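Local coordinates for metallo-beta-lactamase superfamily protein (Thermus thermophilus, PDB 2ZWR) that probably acts as a hydrolase of the metallo-beta-lactamase superfamily, holding a pair of zinc ions in its active-site cleft, at residues Leu26-Asp31 against Leu51-His56. Residues are numbered along the deposited sequence; the frame is centred on the assembly and turned at random.
With ZN (zinc ion), chain D; ZN (zinc ion), chain G.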
loop_
_atom_site.group_PDB
_atom_site.type_symbol
_atom_site.label_atom_id
_atom_site.label_comp_id
_atom_site.label_asym_id
_atom_site.label_seq_id
_atom_site.Cartn_x
_atom_site.Cartn_y
_atom_site.Cartn_z
ATOM N N LEU A 26 4.075 4.642 8.034
ATOM C CA LEU A 26 2.851 3.893 8.004
ATOM C C LEU A 26 2.366 3.753 6.559
ATOM O O LEU A 26 2.071 4.751 5.900
ATOM C CB LEU A 26 1.812 4.599 8.874
ATOM C CG LEU A 26 0.410 4.003 8.926
ATOM C CD1 LEU A 26 0.448 2.547 9.345
ATOM C CD2 LEU A 26 -0.438 4.861 9.863
ATOM N N ILE A 27 2.303 2.504 6.087
ATOM C CA ILE A 27 1.870 2.167 4.726
ATOM C C ILE A 27 0.393 1.762 4.673
ATOM O O ILE A 27 -0.020 0.825 5.361
ATOM C CB ILE A 27 2.746 1.017 4.133
ATOM C CG1 ILE A 27 4.214 1.447 4.054
ATOM C CG2 ILE A 27 2.223 0.548 2.761
ATOM C CD1 ILE A 27 5.182 0.329 3.628
ATOM N N ASP A 28 -0.380 2.459 3.835
ATOM C CA ASP A 28 -1.803 2.152 3.562
ATOM C C ASP A 28 -2.719 2.043 4.814
ATOM O O ASP A 28 -3.308 0.975 5.063
ATOM C CB ASP A 28 -1.951 0.868 2.725
ATOM C CG ASP A 28 -1.330 0.967 1.338
ATOM O OD1 ASP A 28 -0.815 2.037 0.960
ATOM O OD2 ASP A 28 -1.369 -0.057 0.615
ATOM N N PRO A 29 -2.871 3.142 5.584
ATOM C CA PRO A 29 -3.820 3.098 6.715
ATOM C C PRO A 29 -5.270 3.105 6.211
ATOM O O PRO A 29 -5.851 4.172 6.044
ATOM C CB PRO A 29 -3.523 4.397 7.473
ATOM C CG PRO A 29 -2.942 5.327 6.423
ATOM C CD PRO A 29 -2.219 4.459 5.443
ATOM N N GLY A 30 -5.834 1.915 5.991
ATOM C CA GLY A 30 -7.083 1.751 5.263
ATOM C C GLY A 30 -8.378 2.024 6.009
ATOM O O GLY A 30 -9.380 2.445 5.411
ATOM N N ASP A 31 -8.357 1.792 7.315
ATOM C CA ASP A 31 -9.537 1.915 8.136
ATOM C C ASP A 31 -9.159 1.745 9.595
ATOM O O ASP A 31 -7.999 1.463 9.919
ATOM C CB ASP A 31 -10.556 0.839 7.729
ATOM C CG ASP A 31 -11.975 1.222 8.062
ATOM O OD1 ASP A 31 -12.194 2.323 8.594
ATOM O OD2 ASP A 31 -12.878 0.413 7.806
ATOM N N LEU A 51 2.661 6.493 3.600
ATOM C CA LEU A 51 3.052 6.098 2.239
ATOM C C LEU A 51 1.924 5.243 1.657
ATOM O O LEU A 51 1.470 4.295 2.301
ATOM C CB LEU A 51 4.371 5.305 2.256
ATOM C CG LEU A 51 5.725 6.046 2.136
ATOM C CD1 LEU A 51 5.857 7.269 3.044
ATOM C CD2 LEU A 51 6.909 5.093 2.347
ATOM N N LEU A 52 1.467 5.593 0.454
ATOM C CA LEU A 52 0.356 4.874 -0.187
ATOM C C LEU A 52 0.763 4.122 -1.452
ATOM O O LEU A 52 1.238 4.732 -2.411
ATOM C CB LEU A 52 -0.825 5.821 -0.479
ATOM C CG LEU A 52 -1.433 6.604 0.697
ATOM C CD1 LEU A 52 -2.484 7.590 0.178
ATOM C CD2 LEU A 52 -2.029 5.680 1.772
ATOM N N THR A 53 0.568 2.797 -1.437
ATOM C CA THR A 53 0.779 1.962 -2.623
ATOM C C THR A 53 -0.194 2.382 -3.698
ATOM O O THR A 53 0.167 2.454 -4.869
ATOM C CB THR A 53 0.607 0.434 -2.356
ATOM O OG1 THR A 53 -0.756 0.152 -1.992
ATOM C CG2 THR A 53 1.593 -0.074 -1.285
ATOM N N HIS A 54 -1.432 2.669 -3.291
ATOM C CA HIS A 54 -2.446 3.226 -4.194
ATOM C C HIS A 54 -3.610 3.811 -3.390
ATOM O O HIS A 54 -3.592 3.759 -2.155
ATOM C CB HIS A 54 -2.899 2.181 -5.228
ATOM C CG HIS A 54 -3.663 1.023 -4.650
ATOM N ND1 HIS A 54 -3.120 0.149 -3.736
ATOM C CD2 HIS A 54 -4.916 0.574 -4.897
ATOM C CE1 HIS A 54 -4.013 -0.774 -3.427
ATOM N NE2 HIS A 54 -5.111 -0.539 -4.118
ATOM N N ALA A 55 -4.609 4.361 -4.081
ATOM C CA ALA A 55 -5.682 5.134 -3.435
ATOM C C ALA A 55 -7.095 4.573 -3.589
ATOM O O ALA A 55 -8.061 5.328 -3.519
ATOM C CB ALA A 55 -5.650 6.586 -3.887
ATOM N N HIS A 56 -7.239 3.262 -3.781
ATOM C CA HIS A 56 -8.536 2.648 -3.522
ATOM C C HIS A 56 -8.943 2.924 -2.070
ATOM O O HIS A 56 -8.088 2.969 -1.163
ATOM C CB HIS A 56 -8.523 1.157 -3.794
ATOM C CG HIS A 56 -8.466 0.821 -5.242
ATOM N ND1 HIS A 56 -7.900 -0.345 -5.710
ATOM C CD2 HIS A 56 -8.881 1.509 -6.334
ATOM C CE1 HIS A 56 -7.983 -0.369 -7.030
ATOM N NE2 HIS A 56 -8.572 0.743 -7.430
HETATM ZN ZN ZN D . -6.820 -1.826 -4.567
HETATM ZN ZN ZN G . -14.188 2.676 9.316
HETATM O O HOH W 1 -14.561 0.715 9.945
HETATM O O HOH W 2 -7.999 -2.351 -2.943
#
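D28 meets T53 through both oxygens of its carboxylate. OD1 accepts the backbone N-H of T53 (N to OD1 2.9 Å, 158° at the hydrogen) and OD2 takes the hydroxyl of T53 (OG1 to OD2 2.7 Å); each oxygen uses its syn lone pair, so the carboxylate faces T53 with its open end. OG1 of T53 sits between backbone N and carbonyl carbon (chi1 65°), where it can give its proton to D28 and receive one from the next residue. That donor is H54, whose ND1 lies 2.9 Å from T53 OG1, with OG1 close to the imidazole plane. NE2 of the same ring binds zinc at 2.2 Å; H56 ND1, H125, D144 and a water complete the site. Next to this pair of bonds, the strands through I27 and L51 run parallel, tied by L51 N to L26 O (2.9 Å) and by D28 N to L51 O (3.0 Å). CD2 of L52 packs against CD of P29 (3.9 Å). D28 OD2 is also hydrogen-bonded to ND1 of H59, a ligand of the second zinc. The loop after strand 50-51 carries the HxHxDH motif of the metallo-beta-lactamase fold, and D28, from the turn after strand 23-27, braces it. D28 is second-shell for the zinc of H59 and, through T53, third-shell for that of H54. The relay from carboxylate through hydroxyl to imidazole fixes the rotation of the H54 ring, keeps hydrogen on ND1 and leaves NE2 to the metal; the buried carboxylate would probably make H54 a stronger electron donor to zinc.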